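Local coordinates for protein immunoreactive 84kD antigen PG93 (Porphyromonas gingivalis, PDB 5M11) that serves on the bacterial surface as an essential component of the type IX secretion system and binds zinc and calcium ions, at residues Glu27-Val32 and Gly273-Ser278; Ala69-Leu74 and Leu115-Asn120; Lys75-Tyr80 and Asp87-Ala92; Ala267-Val272 and Ala281-Gly286. All blocks are in the same frame, centred on the assembly; numbering follows the deposited sequence.

Contact 1 (Glu27-Val32 and Gly273-Ser278)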
loop_
_atom_site.group_PDB
_atom_site.type_symbol
_atom_site.label_atom_id
_atom_site.label_comp_id
_atom_site.label_asym_id
_atom_site.label_seq_id
_atom_site.Cartn_x
_atom_site.Cartn_y
_atom_site.Cartn_z
ATOM N N GLU A 27 -21.835 7.589 12.660
ATOM C CA GLU A 27 -22.480 6.943 13.808
ATOM C C GLU A 27 -23.465 5.858 13.342
ATOM O O GLU A 27 -24.292 6.116 12.473
ATOM C CB GLU A 27 -23.212 7.953 14.713
ATOM C CG GLU A 27 -23.613 7.342 16.051
ATOM C CD GLU A 27 -24.699 8.046 16.836
ATOM O OE1 GLU A 27 -24.783 9.292 16.745
ATOM O OE2 GLU A 27 -25.431 7.359 17.585
ATOM N N THR A 28 -23.372 4.658 13.956
ATOM C CA THR A 28 -24.201 3.449 13.760
ATOM C C THR A 28 -24.906 3.199 15.105
ATOM O O THR A 28 -24.299 3.555 16.116
ATOM C CB THR A 28 -23.261 2.297 13.295
ATOM O OG1 THR A 28 -22.983 2.466 11.903
ATOM C CG2 THR A 28 -23.786 0.872 13.597
ATOM N N PRO A 29 -26.136 2.605 15.186
ATOM C CA PRO A 29 -26.769 2.377 16.510
ATOM C C PRO A 29 -25.864 1.704 17.543
ATOM O O PRO A 29 -25.923 2.100 18.698
ATOM C CB PRO A 29 -27.972 1.490 16.190
ATOM C CG PRO A 29 -28.316 1.833 14.788
ATOM C CD PRO A 29 -27.014 2.130 14.099
ATOM N N LYS A 30 -24.989 0.764 17.132
ATOM C CA LYS A 30 -24.090 0.084 18.072
ATOM C C LYS A 30 -22.571 0.218 17.703
ATOM O O LYS A 30 -21.729 -0.309 18.434
ATOM C CB LYS A 30 -24.478 -1.418 18.209
ATOM C CG LYS A 30 -25.862 -1.692 18.831
ATOM C CD LYS A 30 -25.807 -1.888 20.349
ATOM C CE LYS A 30 -26.994 -1.275 21.064
ATOM N NZ LYS A 30 -27.131 -1.783 22.456
ATOM N N LYS A 31 -22.220 0.925 16.608
ATOM C CA LYS A 31 -20.817 1.063 16.174
ATOM C C LYS A 31 -20.486 2.471 15.672
ATOM O O LYS A 31 -21.383 3.289 15.482
ATOM C CB LYS A 31 -20.503 0.050 15.052
ATOM C CG LYS A 31 -20.310 -1.400 15.509
ATOM C CD LYS A 31 -20.421 -2.406 14.348
ATOM C CE LYS A 31 -21.776 -3.074 14.288
ATOM N NZ LYS A 31 -21.694 -4.441 13.706
ATOM N N VAL A 32 -19.193 2.757 15.473
ATOM C CA VAL A 32 -18.727 4.036 14.946
ATOM C C VAL A 32 -17.808 3.708 13.786
ATOM O O VAL A 32 -16.686 3.236 13.997
ATOM C CB VAL A 32 -18.050 4.984 15.988
ATOM C CG1 VAL A 32 -17.670 6.322 15.354
ATOM C CG2 VAL A 32 -18.935 5.214 17.209
ATOM N N GLY A 273 -20.076 12.472 12.611
ATOM C CA GLY A 273 -21.114 11.446 12.559
ATOM C C GLY A 273 -22.089 11.568 13.715
ATOM O O GLY A 273 -21.663 11.657 14.867
ATOM N N ALA A 274 -23.401 11.620 13.418
ATOM C CA ALA A 274 -24.482 11.776 14.401
ATOM C C ALA A 274 -25.827 11.342 13.800
ATOM O O ALA A 274 -26.144 11.739 12.685
ATOM C CB ALA A 274 -24.559 13.224 14.886
ATOM N N MET A 275 -26.591 10.505 14.530
ATOM C CA MET A 275 -27.889 9.956 14.111
ATOM C C MET A 275 -28.998 10.885 14.518
ATOM O O MET A 275 -28.840 11.618 15.490
ATOM C CB MET A 275 -28.111 8.549 14.682
ATOM C CG MET A 275 -27.224 7.527 14.021
ATOM S SD MET A 275 -27.410 5.817 14.561
ATOM C CE MET A 275 -29.139 5.501 14.124
ATOM N N ASN A 276 -30.121 10.858 13.772
ATOM C CA ASN A 276 -31.281 11.739 13.942
ATOM C C ASN A 276 -31.596 12.019 15.414
ATOM O O ASN A 276 -31.673 13.195 15.800
ATOM C CB ASN A 276 -32.523 11.188 13.216
ATOM C CG ASN A 276 -33.790 12.027 13.311
ATOM O OD1 ASN A 276 -33.791 13.261 13.177
ATOM N ND2 ASN A 276 -34.918 11.360 13.486
ATOM N N GLU A 277 -31.701 10.971 16.238
ATOM C CA GLU A 277 -32.058 11.144 17.640
ATOM C C GLU A 277 -30.845 10.950 18.601
ATOM O O GLU A 277 -31.026 10.502 19.735
ATOM C CB GLU A 277 -33.226 10.195 17.977
ATOM C CG GLU A 277 -34.567 10.734 17.484
ATOM C CD GLU A 277 -35.796 9.844 17.601
ATOM O OE1 GLU A 277 -35.862 9.013 18.537
ATOM O OE2 GLU A 277 -36.723 10.022 16.776
ATOM N N SER A 278 -29.633 11.370 18.183
ATOM C CA SER A 278 -28.451 11.220 19.031
ATOM C C SER A 278 -28.084 12.507 19.767
ATOM O O SER A 278 -28.270 13.583 19.237
ATOM C CB SER A 278 -27.264 10.735 18.212
ATOM O OG SER A 278 -27.096 9.334 18.369
#
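Glu27 and Gly273 mark the closest approach of the two backbones, their CA atoms 4.9 Å apart, and beyond them the 27-32 turn and the 273-278 loop splay from one another, leaving side chains to make most of the contact. Glu27 reaches across with CG anti to its own N (chi1 -167°) and an extended chain, which carries the carboxylate into the bend formed by the type I turn Met275-Ser278. The Ser278 hydroxyl sits close to both oxygens, its OG bonding the syn lone pair of Glu27 OE2 at 2.7 Å. OE1 of Glu27 receives the backbone N of Met275 at 3.1 Å from well above the carboxylate plane, 61° out of it. In the ring of four-stranded blades that makes up this beta-propeller, the two loops belong to the sheets that begin with strands 22-27 and 271-273. Lys45 forms a salt bridge with OE2 of Glu27, so that oxygen has two polar partners. Met275 runs at about a right angle across the glutamate, its CG 3.8 Å from CD of Glu27. The thioether then turns onto the proline, with SD of Met275 3.7 Å from CD of Pro29 and CE of Met275 3.8 Å from CG of Pro29.

Contact 2 (Ala69-Leu74 and Leu115-Asn120)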
loop_
_atom_site.group_PDB
_atom_site.type_symbol
_atom_site.label_atom_id
_atom_site.label_comp_id
_atom_site.label_asym_id
_atom_site.label_seq_id
_atom_site.Cartn_x
_atom_site.Cartn_y
_atom_site.Cartn_z
ATOM N N ALA A 69 -21.429 6.440 4.576
ATOM C CA ALA A 69 -22.675 6.927 5.188
ATOM C C ALA A 69 -23.585 5.743 5.555
ATOM O O ALA A 69 -23.482 4.682 4.933
ATOM C CB ALA A 69 -23.390 7.915 4.289
ATOM N N TYR A 70 -24.439 5.909 6.588
ATOM C CA TYR A 70 -25.303 4.854 7.109
ATOM C C TYR A 70 -26.775 5.111 6.818
ATOM O O TYR A 70 -27.260 6.229 6.951
ATOM C CB TYR A 70 -25.072 4.720 8.629
ATOM C CG TYR A 70 -25.943 3.719 9.364
ATOM C CD1 TYR A 70 -25.682 2.347 9.291
ATOM C CD2 TYR A 70 -26.961 4.142 10.213
ATOM C CE1 TYR A 70 -26.468 1.422 9.983
ATOM C CE2 TYR A 70 -27.757 3.231 10.902
ATOM C CZ TYR A 70 -27.513 1.867 10.781
ATOM O OH TYR A 70 -28.287 0.975 11.499
ATOM N N SER A 71 -27.485 4.067 6.432
ATOM C CA SER A 71 -28.915 4.132 6.229
ATOM C C SER A 71 -29.590 3.554 7.475
ATOM O O SER A 71 -29.678 2.325 7.632
ATOM C CB SER A 71 -29.338 3.389 4.968
ATOM O OG SER A 71 -30.755 3.368 4.910
ATOM N N GLU A 72 -30.026 4.464 8.383
ATOM C CA GLU A 72 -30.725 4.172 9.643
ATOM C C GLU A 72 -31.909 3.226 9.360
ATOM O O GLU A 72 -32.113 2.252 10.090
ATOM C CB GLU A 72 -31.180 5.496 10.293
ATOM C CG GLU A 72 -31.972 5.387 11.589
ATOM C CD GLU A 72 -32.359 6.718 12.217
ATOM O OE1 GLU A 72 -31.550 7.675 12.145
ATOM O OE2 GLU A 72 -33.460 6.796 12.815
ATOM N N GLN A 73 -32.622 3.480 8.249
ATOM C CA GLN A 73 -33.769 2.702 7.815
ATOM C C GLN A 73 -33.338 1.296 7.374
ATOM O O GLN A 73 -33.935 0.331 7.836
ATOM C CB GLN A 73 -34.517 3.441 6.686
ATOM C CG GLN A 73 -35.956 2.981 6.463
ATOM C CD GLN A 73 -36.406 3.276 5.043
ATOM O OE1 GLN A 73 -36.431 2.390 4.167
ATOM N NE2 GLN A 73 -36.754 4.534 4.775
ATOM N N LEU A 74 -32.293 1.167 6.540
ATOM C CA LEU A 74 -31.887 -0.151 6.026
ATOM C C LEU A 74 -30.807 -0.876 6.859
ATOM O O LEU A 74 -30.382 -1.966 6.463
ATOM C CB LEU A 74 -31.399 -0.026 4.577
ATOM C CG LEU A 74 -32.422 0.478 3.572
ATOM C CD1 LEU A 74 -31.745 1.119 2.428
ATOM C CD2 LEU A 74 -33.332 -0.632 3.088
ATOM N N LEU A 115 -22.304 12.626 0.015
ATOM C CA LEU A 115 -22.929 11.310 0.101
ATOM C C LEU A 115 -24.067 11.476 1.063
ATOM O O LEU A 115 -23.875 11.415 2.271
ATOM C CB LEU A 115 -21.918 10.236 0.544
ATOM C CG LEU A 115 -22.337 8.768 0.764
ATOM C CD1 LEU A 115 -23.371 8.294 -0.236
ATOM C CD2 LEU A 115 -21.117 7.862 0.721
ATOM N N LEU A 116 -25.229 11.805 0.523
ATOM C CA LEU A 116 -26.433 12.076 1.275
ATOM C C LEU A 116 -27.364 10.862 1.297
ATOM O O LEU A 116 -27.860 10.460 0.252
ATOM C CB LEU A 116 -27.129 13.290 0.626
ATOM C CG LEU A 116 -28.393 13.776 1.307
ATOM C CD1 LEU A 116 -28.072 14.525 2.592
ATOM C CD2 LEU A 116 -29.186 14.642 0.376
ATOM N N ILE A 117 -27.631 10.294 2.479
ATOM C CA ILE A 117 -28.579 9.161 2.593
ATOM C C ILE A 117 -29.928 9.662 3.156
ATOM O O ILE A 117 -29.996 10.117 4.307
ATOM C CB ILE A 117 -28.027 7.978 3.429
ATOM C CG1 ILE A 117 -26.806 7.342 2.730
ATOM C CG2 ILE A 117 -29.146 6.971 3.725
ATOM C CD1 ILE A 117 -26.284 6.095 3.316
ATOM N N VAL A 118 -30.978 9.617 2.324
ATOM C CA VAL A 118 -32.347 10.007 2.697
ATOM C C VAL A 118 -33.206 8.765 2.570
ATOM O O VAL A 118 -33.409 8.286 1.458
ATOM C CB VAL A 118 -32.898 11.177 1.841
ATOM C CG1 VAL A 118 -34.259 11.618 2.342
ATOM C CG2 VAL A 118 -31.930 12.347 1.795
ATOM N N GLY A 119 -33.634 8.217 3.695
ATOM C CA GLY A 119 -34.443 7.000 3.723
ATOM C C GLY A 119 -33.733 5.787 3.153
ATOM O O GLY A 119 -32.757 5.297 3.730
ATOM N N ASN A 120 -34.209 5.303 2.003
ATOM C CA ASN A 120 -33.612 4.120 1.381
ATOM C C ASN A 120 -32.950 4.493 0.027
ATOM O O ASN A 120 -32.692 3.626 -0.818
ATOM C CB ASN A 120 -34.638 2.961 1.269
ATOM C CG ASN A 120 -35.859 3.263 0.446
ATOM O OD1 ASN A 120 -35.919 4.245 -0.310
ATOM N ND2 ASN A 120 -36.869 2.413 0.569
#
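Ile117 lays its delta methyl over the backbone and side chain of Ala69, CD1 of Ile117 lying 3.6 Å from CB of Ala69. The pair belongs to first strands of successive propeller blades, 65-71 and 112-118; the axes of their 69-71 and 115-118 portions run nearly parallel, 10° between their directions and 7.2 Å apart. That spacing is too wide for backbone pairing, and apolar side chains fill the interval. CG of Leu115 touches the same alanine, 3.8 Å from CB of Ala69. CG2 of Ile117 lies against Ser71, two residues on, 3.8 Å from CB of Ser71, and Val78 of the neighbouring strand packs on Leu115 and Ile117 too. Toward the loop ends the contact is more exposed: the planes of the Gln73 and Asn120 amides are turned 65° from each other, and CD1 of Leu74 meets CB of Asn120 at 3.6 Å. A zinc ion held by Asp134 and Glu137 lies about 6 Å from the side chain of Asn120. At the end of its strand, chi1 near 174° turns OG of Ser71 out to Gly119, donating to O of Gly119 at 3.0 Å. In its own segment OG of Ser71 accepts N of Leu74 at 3.1 Å, an ST motif.

Contact 3 (Lys75-Tyr80 and Asp87-Ala92)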
loop_
_atom_site.group_PDB
_atom_site.type_symbol
_atom_site.label_atom_id
_atom_site.label_comp_id
_atom_site.label_asym_id
_atom_site.label_seq_id
_atom_site.Cartn_x
_atom_site.Cartn_y
_atom_site.Cartn_z
ATOM N N LYS A 75 -30.376 -0.289 8.011
ATOM C CA LYS A 75 -29.316 -0.824 8.882
ATOM C C LYS A 75 -28.099 -1.244 8.012
ATOM O O LYS A 75 -27.456 -2.258 8.276
ATOM C CB LYS A 75 -29.839 -1.967 9.772
ATOM C CG LYS A 75 -30.825 -1.490 10.830
ATOM C CD LYS A 75 -31.505 -2.642 11.546
ATOM C CE LYS A 75 -32.852 -2.256 12.111
ATOM N NZ LYS A 75 -33.685 -3.447 12.446
ATOM N N SER A 76 -27.813 -0.444 6.952
ATOM C CA SER A 76 -26.728 -0.685 6.004
ATOM C C SER A 76 -25.842 0.531 5.834
ATOM O O SER A 76 -26.310 1.666 5.937
ATOM C CB SER A 76 -27.273 -1.104 4.646
ATOM O OG SER A 76 -28.082 -2.262 4.755
ATOM N N LEU A 77 -24.555 0.276 5.544
ATOM C CA LEU A 77 -23.534 1.299 5.335
ATOM C C LEU A 77 -23.075 1.310 3.860
ATOM O O LEU A 77 -22.640 0.281 3.319
ATOM C CB LEU A 77 -22.331 1.061 6.291
ATOM C CG LEU A 77 -21.147 2.024 6.164
ATOM C CD1 LEU A 77 -21.334 3.243 7.033
ATOM C CD2 LEU A 77 -19.854 1.350 6.501
ATOM N N VAL A 78 -23.162 2.489 3.230
ATOM C CA VAL A 78 -22.708 2.726 1.862
ATOM C C VAL A 78 -21.219 3.112 1.903
ATOM O O VAL A 78 -20.871 4.078 2.572
ATOM C CB VAL A 78 -23.569 3.811 1.184
ATOM C CG1 VAL A 78 -22.910 4.326 -0.096
ATOM C CG2 VAL A 78 -24.982 3.293 0.918
ATOM N N ILE A 79 -20.355 2.338 1.215
ATOM C CA ILE A 79 -18.910 2.574 1.110
ATOM C C ILE A 79 -18.589 3.041 -0.299
ATOM O O ILE A 79 -18.730 2.262 -1.247
ATOM C CB ILE A 79 -18.034 1.338 1.475
ATOM C CG1 ILE A 79 -18.406 0.723 2.833
ATOM C CG2 ILE A 79 -16.561 1.715 1.441
ATOM C CD1 ILE A 79 -18.087 -0.741 2.948
ATOM N N TYR A 80 -18.152 4.295 -0.442
ATOM C CA TYR A 80 -17.764 4.827 -1.743
ATOM C C TYR A 80 -16.227 4.890 -1.803
ATOM O O TYR A 80 -15.561 5.454 -0.929
ATOM C CB TYR A 80 -18.431 6.188 -2.051
ATOM C CG TYR A 80 -18.042 6.752 -3.397
ATOM C CD1 TYR A 80 -18.767 6.442 -4.538
ATOM C CD2 TYR A 80 -16.915 7.564 -3.537
ATOM C CE1 TYR A 80 -18.393 6.933 -5.792
ATOM C CE2 TYR A 80 -16.524 8.057 -4.785
ATOM C CZ TYR A 80 -17.259 7.726 -5.915
ATOM O OH TYR A 80 -16.866 8.180 -7.147
ATOM N N ASP A 87 -19.808 -0.176 -2.413
ATOM C CA ASP A 87 -20.118 -1.387 -1.672
ATOM C C ASP A 87 -21.239 -1.068 -0.700
ATOM O O ASP A 87 -21.318 0.068 -0.220
ATOM C CB ASP A 87 -18.879 -1.914 -0.918
ATOM C CG ASP A 87 -18.024 -2.935 -1.652
ATOM O OD1 ASP A 87 -18.431 -3.375 -2.758
ATOM O OD2 ASP A 87 -16.980 -3.336 -1.097
ATOM N N ILE A 88 -22.128 -2.049 -0.434
ATOM C CA ILE A 88 -23.193 -1.901 0.554
ATOM C C ILE A 88 -22.963 -2.975 1.570
ATOM O O ILE A 88 -22.950 -4.158 1.228
ATOM C CB ILE A 88 -24.635 -1.892 -0.014
ATOM C CG1 ILE A 88 -24.808 -0.720 -1.008
ATOM C CG2 ILE A 88 -25.636 -1.740 1.131
ATOM C CD1 ILE A 88 -25.924 -0.851 -2.005
ATOM N N LEU A 89 -22.702 -2.556 2.802
ATOM C CA LEU A 89 -22.441 -3.417 3.952
ATOM C C LEU A 89 -23.744 -3.551 4.732
ATOM O O LEU A 89 -24.151 -2.604 5.412
ATOM C CB LEU A 89 -21.331 -2.765 4.801
ATOM C CG LEU A 89 -20.435 -3.657 5.648
ATOM C CD1 LEU A 89 -19.114 -2.969 5.919
ATOM C CD2 LEU A 89 -21.081 -3.966 6.988
ATOM N N ASP A 90 -24.428 -4.702 4.592
ATOM C CA ASP A 90 -25.700 -4.920 5.277
ATOM C C ASP A 90 -25.452 -5.213 6.779
ATOM O O ASP A 90 -24.299 -5.347 7.206
ATOM C CB ASP A 90 -26.562 -6.003 4.573
ATOM C CG ASP A 90 -26.252 -7.483 4.789
ATOM O OD1 ASP A 90 -25.494 -7.809 5.728
ATOM O OD2 ASP A 90 -26.844 -8.323 4.071
ATOM N N GLU A 91 -26.533 -5.271 7.570
ATOM C CA GLU A 91 -26.508 -5.495 9.021
ATOM C C GLU A 91 -25.692 -6.761 9.425
ATOM O O GLU A 91 -24.902 -6.711 10.373
ATOM C CB GLU A 91 -27.954 -5.598 9.531
ATOM C CG GLU A 91 -28.142 -5.286 11.005
ATOM C CD GLU A 91 -29.531 -5.582 11.543
ATOM O OE1 GLU A 91 -30.424 -5.956 10.743
ATOM O OE2 GLU A 91 -29.728 -5.426 12.772
ATOM N N ALA A 92 -25.862 -7.865 8.671
ATOM C CA ALA A 92 -25.186 -9.148 8.901
ATOM C C ALA A 92 -23.679 -9.105 8.534
ATOM O O ALA A 92 -22.938 -10.042 8.881
ATOM C CB ALA A 92 -25.887 -10.253 8.105
#
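A beta hairpin within one propeller blade joins strand 76-81 to strand 86-89, and four backbone bonds sew its antiparallel arms together. Leu77 and Leu89 form a hydrogen-bonded pair: N of Leu77 gives to O of Leu89 at 2.9 Å, and N of Leu89 returns to O of Leu77 at 2.9 Å, nearly straight at 178°. Ile79 and Asp87 repeat the scheme, with Val78 and Ile88 as the non-hydrogen-bonded pair between them. On the face carrying Leu77, Ile79, Asp87 and Leu89, CD1 of Ile79 lies 3.9 Å from CD1 of Leu89 and 4.1 Å from CB of Asp87. On the face of Val78 and Ile88, CG2 of Ile88 reaches CB of Ser76 at 3.9 Å; Val135 also covers Val78 and Ile88. The pairing ends at Leu77 and Leu89; Ser76, next along, bonds O of Leu74 through its OG, and with Lys75 it faces Ser71 in a G1 beta bulge. Beyond the strands, Lys75 and Glu91 run alongside each other, CD of Lys75 3.5 Å from CD of Glu91. NZ of Lys75 stays 4.4 Å from OE2 of Glu91, so their attraction is probably modest. Asp87's buried carboxylate is satisfied by Ser61, Asn97 and Tyr81, donors that would probably favour the charged form.

Contact 4 (Ala267-Val272 and Ala281-Gly286)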
loop_
_atom_site.group_PDB
_atom_site.type_symbol
_atom_site.label_atom_id
_atom_site.label_comp_id
_atom_site.label_asym_id
_atom_site.label_seq_id
_atom_site.Cartn_x
_atom_site.Cartn_y
_atom_site.Cartn_z
ATOM N N ALA A 267 -10.481 22.294 16.965
ATOM C CA ALA A 267 -9.672 22.580 15.786
ATOM C C ALA A 267 -9.528 21.354 14.869
ATOM O O ALA A 267 -9.720 20.219 15.309
ATOM C CB ALA A 267 -8.297 23.048 16.214
ATOM N N ASP A 268 -9.173 21.609 13.594
ATOM C CA ASP A 268 -8.867 20.646 12.540
ATOM C C ASP A 268 -9.818 19.439 12.595
ATOM O O ASP A 268 -9.441 18.355 13.053
ATOM C CB ASP A 268 -7.383 20.208 12.628
ATOM C CG ASP A 268 -6.343 21.332 12.742
ATOM O OD1 ASP A 268 -6.445 22.321 11.979
ATOM O OD2 ASP A 268 -5.382 21.180 13.540
ATOM N N VAL A 269 -11.062 19.661 12.154
ATOM C CA VAL A 269 -12.129 18.658 12.130
ATOM C C VAL A 269 -12.399 18.313 10.670
ATOM O O VAL A 269 -12.748 19.197 9.890
ATOM C CB VAL A 269 -13.405 19.130 12.879
ATOM C CG1 VAL A 269 -14.507 18.074 12.804
ATOM C CG2 VAL A 269 -13.090 19.487 14.330
ATOM N N LEU A 270 -12.237 17.025 10.319
ATOM C CA LEU A 270 -12.337 16.492 8.964
ATOM C C LEU A 270 -13.657 15.755 8.677
ATOM O O LEU A 270 -13.996 15.508 7.504
ATOM C CB LEU A 270 -11.161 15.528 8.727
ATOM C CG LEU A 270 -9.738 16.103 8.756
ATOM C CD1 LEU A 270 -8.725 15.034 8.458
ATOM C CD2 LEU A 270 -9.568 17.250 7.767
ATOM N N GLY A 271 -14.385 15.404 9.734
ATOM C CA GLY A 271 -15.644 14.688 9.596
ATOM C C GLY A 271 -16.415 14.618 10.885
ATOM O O GLY A 271 -15.834 14.781 11.958
ATOM N N VAL A 272 -17.742 14.434 10.781
ATOM C CA VAL A 272 -18.648 14.323 11.929
ATOM C C VAL A 272 -19.711 13.278 11.598
ATOM O O VAL A 272 -20.183 13.242 10.456
ATOM C CB VAL A 272 -19.311 15.664 12.399
ATOM C CG1 VAL A 272 -20.109 15.449 13.682
ATOM C CG2 VAL A 272 -18.287 16.775 12.622
ATOM N N ALA A 281 -21.999 13.395 19.212
ATOM C CA ALA A 281 -21.438 13.338 17.860
ATOM C C ALA A 281 -20.019 12.789 17.858
ATOM O O ALA A 281 -19.230 13.077 18.752
ATOM C CB ALA A 281 -21.447 14.716 17.240
ATOM N N TYR A 282 -19.692 12.011 16.838
ATOM C CA TYR A 282 -18.372 11.420 16.716
ATOM C C TYR A 282 -17.571 12.232 15.684
ATOM O O TYR A 282 -18.003 12.426 14.548
ATOM C CB TYR A 282 -18.510 9.928 16.406
ATOM C CG TYR A 282 -19.190 9.189 17.549
ATOM C CD1 TYR A 282 -18.467 8.777 18.671
ATOM C CD2 TYR A 282 -20.564 8.954 17.537
ATOM C CE1 TYR A 282 -19.089 8.118 19.731
ATOM C CE2 TYR A 282 -21.196 8.300 18.597
ATOM C CZ TYR A 282 -20.456 7.896 19.695
ATOM O OH TYR A 282 -21.090 7.292 20.751
ATOM N N ILE A 283 -16.458 12.792 16.146
ATOM C CA ILE A 283 -15.560 13.721 15.454
ATOM C C ILE A 283 -14.318 12.987 14.903
ATOM O O ILE A 283 -13.796 12.086 15.561
ATOM C CB ILE A 283 -15.140 14.849 16.490
ATOM C CG1 ILE A 283 -16.349 15.469 17.266
ATOM C CG2 ILE A 283 -14.270 15.957 15.895
ATOM C CD1 ILE A 283 -17.609 15.913 16.409
ATOM N N ALA A 284 -13.857 13.388 13.698
ATOM C CA ALA A 284 -12.629 12.920 13.045
ATOM C C ALA A 284 -11.633 14.084 13.099
ATOM O O ALA A 284 -11.874 15.150 12.513
ATOM C CB ALA A 284 -12.901 12.474 11.612
ATOM N N LEU A 285 -10.577 13.928 13.898
ATOM C CA LEU A 285 -9.596 14.983 14.109
ATOM C C LEU A 285 -8.336 14.740 13.295
ATOM O O LEU A 285 -7.354 15.471 13.428
ATOM C CB LEU A 285 -9.292 15.113 15.610
ATOM C CG LEU A 285 -10.490 15.586 16.439
ATOM C CD1 LEU A 285 -10.363 15.176 17.867
ATOM C CD2 LEU A 285 -10.666 17.065 16.335
ATOM N N GLY A 286 -8.405 13.749 12.417
ATOM C CA GLY A 286 -7.319 13.393 11.522
ATOM C C GLY A 286 -6.123 12.805 12.226
ATOM O O GLY A 286 -6.202 11.703 12.785
#
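O of Ala284 takes the backbone N of Leu270 at 2.9 Å, a bond with an N-H...O angle of 172°. The CA-H of Val269 points at the same oxygen, CA of Val269 lying 3.5 Å from O of Ala284. The N of the same Ala284 gives to O of Gly271, one residue beyond Leu270, at 3.0 Å, coming in above the carbonyl plane. Val272 and Ile283 then face each other as an antiparallel non-hydrogen-bonded pair. Their side chains lie alongside one another, pointing the same way, with CD1 of Ile283 3.7 Å from CG1 of Val272. That valine branch also meets CB of Ala281 at 3.9 Å. In Ile283, chi1 -48° separates the CG1 and CG2 branches and chi2 -48° folds CD1 toward Val272, leaving CG2 of Ile283 for Val269, whose CG1 crosses it at 3.8 Å. Past the strand, CD2 of Leu285 rests 4.0 Å from CG2 of Val269. CD1 of Leu270 closes over the backbone of Gly286, 3.7 Å from its CA, where positive phi suits glycine. Here the hairpin of a propeller blade is formed by strands 271-273 and 280-284, with strand 290-294 bonded to the far edge of the second. Phe245 and Cys247 of strand 244-247 cover the valines, while Glu23 and Thr22 of strand 22-27 pack on Leu270 and Ala284.

In the fold
From the N terminus, strand 22-27 runs into the first segment of contact 1, which closes a loop of some 240 residues when the chain reaches 273-278. Contact 2 nests inside that loop, joining the first strands of two successive blades, and contact 3 nests inside contact 2 as the hairpin continuing the sheet of strand 65-71. Contact 4 follows in series after both. Its segments alternate with those of contact 1, so the two cross: the 273-278 loop lies between the arms of its hairpin. Contact 1 thus brings the sheets starting at 22-27 and 271-273 together, consistent with closure of the propeller ring, and Tyr70 of contact 2 packs on Thr28 and Pro29 of contact 1.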